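Local coordinates for L-lysine 6-oxidase (Marinomonas mediterranea, PDB 3WEU), which oxidises the epsilon-amino group of L-lysine with a cysteine tryptophylquinone cofactor, releasing ammonium and the hydrogen peroxide that makes it antibacterial, at residues H601-G615 against T646-K658. Residues are numbered along the deposited sequence; the frame is centred on the assembly and turned at random.
Sequences HSHLPAGQQINYARG and TETERNHELFDFK
A salt-bridge network of Arg614, Glu647 and Arg650 centres this contact. Arg614 grips the Glu647 carboxylate end-on, NH1 to OE2 at 2.9 Å, nearly straight (173°), and NH2 to OE1 at 2.8 Å on the syn lone pair. Arg614 NH1 also donates a hydrogen bond to Asn611 O, across the type I turn 611-614. The Arg650 guanidinium lies flat on that of Arg614, centres 3.7 Å apart. Glu647 probably offsets the like charges. Arg650 NH2 donates to Arg614 O, in the carbonyl plane at 2.8 Å, and to Tyr612 O at 3.0 Å. Arg650 NE makes only a long salt bridge to Glu647 OE2 (3.7 Å); a water links both more closely and reaches Tyr612 O. Ser602 CB and Arg650 CB cover opposite faces of the His652 ring. His652 NE2 is hydrogen-bonded to Glu593 OE2. The His603 and Phe657 rings form an offset stack, planes at 6°. Phe657 CG is anti to its backbone N (chi1 172°), centring one ring face on His603 CB. The contact ties the C-terminal end of helix 596-602, His603 just beyond it and the turn starting at the end of strand 609-611 to strand 645-648, the start of strand 656-661 and their connection. Strand 675-680 packs against His603 and Phe657.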
# COMPACT_ATOMS: atom_id res chain seq x y z
N HIS A 601 -22.85 -23.82 5.99
CA HIS A 601 -21.66 -23.25 5.34
C HIS A 601 -21.91 -21.85 4.80
O HIS A 601 -20.98 -21.06 4.71
CB HIS A 601 -21.21 -24.11 4.20
CG HIS A 601 -20.44 -25.29 4.66
ND1 HIS A 601 -19.25 -25.17 5.34
CD2 HIS A 601 -20.74 -26.61 4.64
CE1 HIS A 601 -18.86 -26.37 5.74
NE2 HIS A 601 -19.75 -27.26 5.33
N SER A 602 -23.16 -21.57 4.43
CA SER A 602 -23.45 -20.21 3.89
C SER A 602 -23.86 -19.26 5.03
O SER A 602 -23.88 -18.05 4.85
CB SER A 602 -24.55 -20.35 2.82
OG SER A 602 -25.75 -20.55 3.47
N HIS A 603 -24.17 -19.80 6.20
CA HIS A 603 -24.59 -19.06 7.41
C HIS A 603 -25.90 -18.34 7.25
O HIS A 603 -26.18 -17.40 7.97
CB HIS A 603 -23.53 -18.03 7.82
CG HIS A 603 -22.19 -18.64 7.95
ND1 HIS A 603 -21.82 -19.35 9.06
CD2 HIS A 603 -21.20 -18.81 7.05
CE1 HIS A 603 -20.62 -19.86 8.88
NE2 HIS A 603 -20.22 -19.54 7.67
N LEU A 604 -26.71 -18.75 6.30
CA LEU A 604 -27.95 -18.08 6.08
C LEU A 604 -29.07 -19.07 5.84
O LEU A 604 -28.87 -20.08 5.16
CB LEU A 604 -27.84 -17.18 4.84
CG LEU A 604 -26.89 -15.96 4.98
CD1 LEU A 604 -26.60 -15.36 3.58
CD2 LEU A 604 -27.48 -14.96 5.97
N PRO A 605 -30.27 -18.69 6.25
CA PRO A 605 -31.49 -19.44 5.86
C PRO A 605 -31.81 -19.19 4.41
O PRO A 605 -31.34 -18.20 3.85
CB PRO A 605 -32.55 -18.87 6.74
CG PRO A 605 -32.10 -17.41 6.98
CD PRO A 605 -30.60 -17.46 6.99
N ALA A 606 -32.58 -20.07 3.81
CA ALA A 606 -32.99 -19.90 2.42
C ALA A 606 -34.01 -18.76 2.27
O ALA A 606 -34.79 -18.48 3.17
CB ALA A 606 -33.58 -21.26 1.93
N GLY A 607 -34.04 -18.14 1.11
CA GLY A 607 -35.15 -17.23 0.79
C GLY A 607 -34.89 -15.79 1.25
O GLY A 607 -35.75 -14.93 1.09
N GLN A 608 -33.66 -15.49 1.74
CA GLN A 608 -33.36 -14.18 2.25
C GLN A 608 -32.62 -13.40 1.17
O GLN A 608 -31.73 -14.00 0.52
CB GLN A 608 -32.42 -14.31 3.45
CG GLN A 608 -32.17 -12.97 4.13
CD GLN A 608 -31.36 -13.04 5.38
OE1 GLN A 608 -31.12 -14.11 5.93
NE2 GLN A 608 -30.88 -11.88 5.81
N GLN A 609 -32.93 -12.11 0.95
CA GLN A 609 -32.23 -11.34 -0.03
C GLN A 609 -30.94 -10.81 0.55
O GLN A 609 -30.96 -10.21 1.59
CB GLN A 609 -33.05 -10.17 -0.56
CG GLN A 609 -32.44 -9.57 -1.82
CD GLN A 609 -33.07 -8.24 -2.15
OE1 GLN A 609 -32.92 -7.26 -1.40
NE2 GLN A 609 -33.88 -8.23 -3.22
N ILE A 610 -29.84 -11.04 -0.09
CA ILE A 610 -28.56 -10.61 0.44
C ILE A 610 -27.68 -10.18 -0.68
O ILE A 610 -27.98 -10.33 -1.83
CB ILE A 610 -27.82 -11.75 1.23
CG1 ILE A 610 -27.20 -12.81 0.36
CG2 ILE A 610 -28.70 -12.33 2.29
CD1 ILE A 610 -28.04 -13.45 -0.65
N ASN A 611 -26.54 -9.60 -0.33
CA ASN A 611 -25.63 -9.14 -1.38
C ASN A 611 -24.94 -10.29 -2.13
O ASN A 611 -24.28 -11.21 -1.55
CB ASN A 611 -24.60 -8.17 -0.83
CG ASN A 611 -23.63 -7.69 -1.92
OD1 ASN A 611 -22.50 -8.15 -2.06
ND2 ASN A 611 -24.09 -6.72 -2.69
N TYR A 612 -25.07 -10.23 -3.44
CA TYR A 612 -24.53 -11.27 -4.31
C TYR A 612 -23.00 -11.51 -4.12
O TYR A 612 -22.50 -12.62 -4.23
CB TYR A 612 -24.79 -10.89 -5.78
CG TYR A 612 -24.14 -11.79 -6.81
CD1 TYR A 612 -24.67 -13.05 -7.09
CD2 TYR A 612 -23.01 -11.40 -7.50
CE1 TYR A 612 -24.11 -13.88 -8.02
CE2 TYR A 612 -22.46 -12.21 -8.43
CZ TYR A 612 -23.00 -13.47 -8.67
OH TYR A 612 -22.43 -14.30 -9.56
N ALA A 613 -22.26 -10.41 -3.99
CA ALA A 613 -20.81 -10.49 -3.91
C ALA A 613 -20.29 -10.49 -2.48
O ALA A 613 -19.13 -10.21 -2.30
CB ALA A 613 -20.20 -9.32 -4.65
N ARG A 614 -21.09 -10.83 -1.50
CA ARG A 614 -20.70 -10.70 -0.10
C ARG A 614 -19.42 -11.55 0.07
O ARG A 614 -19.34 -12.69 -0.36
CB ARG A 614 -21.80 -11.12 0.79
CG ARG A 614 -22.25 -12.59 0.65
CD ARG A 614 -23.62 -12.85 1.21
NE ARG A 614 -23.97 -14.24 1.01
CZ ARG A 614 -24.35 -14.76 -0.16
NH1 ARG A 614 -24.42 -14.03 -1.28
NH2 ARG A 614 -24.64 -16.09 -0.21
N GLY A 615 -18.45 -10.97 0.76
CA GLY A 615 -17.21 -11.64 1.01
C GLY A 615 -16.08 -11.28 0.07
O GLY A 615 -14.91 -11.48 0.39
N THR A 646 -32.93 -18.21 -7.28
CA THR A 646 -32.04 -18.07 -6.18
C THR A 646 -30.61 -18.32 -6.61
O THR A 646 -30.31 -18.86 -7.71
CB THR A 646 -32.30 -19.13 -5.03
OG1 THR A 646 -31.89 -20.41 -5.46
CG2 THR A 646 -33.76 -19.24 -4.65
N GLU A 647 -29.69 -17.99 -5.69
CA GLU A 647 -28.31 -18.43 -5.81
C GLU A 647 -28.29 -19.96 -5.88
O GLU A 647 -29.05 -20.64 -5.17
CB GLU A 647 -27.50 -18.09 -4.53
CG GLU A 647 -27.09 -16.63 -4.47
CD GLU A 647 -26.10 -16.31 -3.40
OE1 GLU A 647 -26.16 -16.97 -2.36
OE2 GLU A 647 -25.28 -15.42 -3.63
N THR A 648 -27.39 -20.48 -6.69
CA THR A 648 -27.03 -21.91 -6.71
C THR A 648 -25.49 -21.95 -6.89
O THR A 648 -24.90 -21.04 -7.53
CB THR A 648 -27.72 -22.65 -7.91
OG1 THR A 648 -27.31 -22.09 -9.17
CG2 THR A 648 -29.28 -22.58 -7.83
N GLU A 649 -24.87 -23.02 -6.39
CA GLU A 649 -23.49 -23.35 -6.69
C GLU A 649 -22.45 -22.31 -6.21
O GLU A 649 -21.30 -22.28 -6.69
CB GLU A 649 -23.30 -23.66 -8.16
CG GLU A 649 -24.14 -24.83 -8.66
CD GLU A 649 -23.76 -25.23 -10.07
OE1 GLU A 649 -22.63 -25.78 -10.23
OE2 GLU A 649 -24.58 -24.99 -11.01
N ARG A 650 -22.80 -21.55 -5.17
CA ARG A 650 -21.81 -20.62 -4.57
C ARG A 650 -20.79 -21.47 -3.83
O ARG A 650 -21.16 -22.45 -3.23
CB ARG A 650 -22.48 -19.67 -3.56
CG ARG A 650 -21.67 -18.40 -3.35
CD ARG A 650 -22.23 -17.46 -2.32
NE ARG A 650 -21.84 -16.07 -2.59
CZ ARG A 650 -21.04 -15.30 -1.84
NH1 ARG A 650 -20.57 -15.68 -0.67
NH2 ARG A 650 -20.76 -14.09 -2.27
N ASN A 651 -19.51 -21.11 -3.86
CA ASN A 651 -18.47 -21.91 -3.14
C ASN A 651 -18.37 -21.33 -1.73
O ASN A 651 -17.43 -20.53 -1.38
CB ASN A 651 -17.16 -21.88 -3.88
CG ASN A 651 -17.28 -22.31 -5.36
OD1 ASN A 651 -18.28 -22.74 -5.82
ND2 ASN A 651 -16.21 -22.22 -6.06
N HIS A 652 -19.33 -21.74 -0.93
CA HIS A 652 -19.50 -21.14 0.38
C HIS A 652 -18.28 -21.40 1.26
O HIS A 652 -17.94 -20.57 2.14
CB HIS A 652 -20.70 -21.72 1.11
CG HIS A 652 -22.00 -21.46 0.44
ND1 HIS A 652 -22.49 -20.19 0.25
CD2 HIS A 652 -22.88 -22.32 -0.14
CE1 HIS A 652 -23.65 -20.29 -0.38
NE2 HIS A 652 -23.91 -21.57 -0.62
N GLU A 653 -17.59 -22.51 0.98
CA GLU A 653 -16.44 -22.90 1.81
C GLU A 653 -15.26 -21.95 1.73
O GLU A 653 -14.44 -21.91 2.65
CB GLU A 653 -16.04 -24.34 1.50
CG GLU A 653 -17.09 -25.29 2.09
CD GLU A 653 -16.64 -26.78 2.22
OE1 GLU A 653 -15.70 -27.23 1.51
OE2 GLU A 653 -17.22 -27.53 3.04
N LEU A 654 -15.18 -21.17 0.66
CA LEU A 654 -14.19 -20.13 0.53
C LEU A 654 -14.26 -19.04 1.58
O LEU A 654 -13.25 -18.42 1.94
CB LEU A 654 -14.28 -19.51 -0.86
CG LEU A 654 -13.28 -18.37 -1.10
CD1 LEU A 654 -11.86 -18.91 -1.09
CD2 LEU A 654 -13.57 -17.72 -2.42
N PHE A 655 -15.46 -18.75 2.04
CA PHE A 655 -15.69 -17.53 2.78
C PHE A 655 -15.68 -17.84 4.27
O PHE A 655 -16.11 -18.89 4.69
CB PHE A 655 -17.04 -16.92 2.35
CG PHE A 655 -17.09 -16.53 0.93
CD1 PHE A 655 -16.57 -15.32 0.53
CD2 PHE A 655 -17.66 -17.35 -0.02
CE1 PHE A 655 -16.59 -14.95 -0.79
CE2 PHE A 655 -17.64 -17.02 -1.35
CZ PHE A 655 -17.16 -15.77 -1.73
N ASP A 656 -15.14 -16.94 5.06
CA ASP A 656 -15.36 -16.94 6.46
C ASP A 656 -16.48 -16.02 6.80
O ASP A 656 -16.94 -15.21 5.95
CB ASP A 656 -14.12 -16.39 7.16
CG ASP A 656 -13.13 -17.42 7.52
OD1 ASP A 656 -12.99 -18.48 6.78
OD2 ASP A 656 -12.44 -17.08 8.51
N PHE A 657 -16.84 -16.01 8.07
CA PHE A 657 -18.00 -15.30 8.49
C PHE A 657 -17.84 -14.84 9.90
O PHE A 657 -17.39 -15.61 10.71
CB PHE A 657 -19.17 -16.24 8.37
CG PHE A 657 -20.42 -15.72 8.95
CD1 PHE A 657 -21.19 -14.84 8.23
CD2 PHE A 657 -20.86 -16.15 10.22
CE1 PHE A 657 -22.42 -14.37 8.73
CE2 PHE A 657 -22.05 -15.65 10.73
CZ PHE A 657 -22.83 -14.75 9.98
N LYS A 658 -18.25 -13.63 10.22
CA LYS A 658 -18.31 -13.20 11.61
C LYS A 658 -19.55 -12.47 11.81
O LYS A 658 -19.95 -11.62 10.95
CB LYS A 658 -17.12 -12.30 11.90
CG LYS A 658 -16.89 -12.05 13.40
CD LYS A 658 -15.46 -11.56 13.71
CE LYS A 658 -14.49 -11.86 12.56
NZ LYS A 658 -13.11 -12.19 13.01
O HOH W 1 -19.81 -18.90 3.46
O HOH W 2 -17.66 -20.12 6.58
O HOH W 3 -22.94 -15.28 -5.04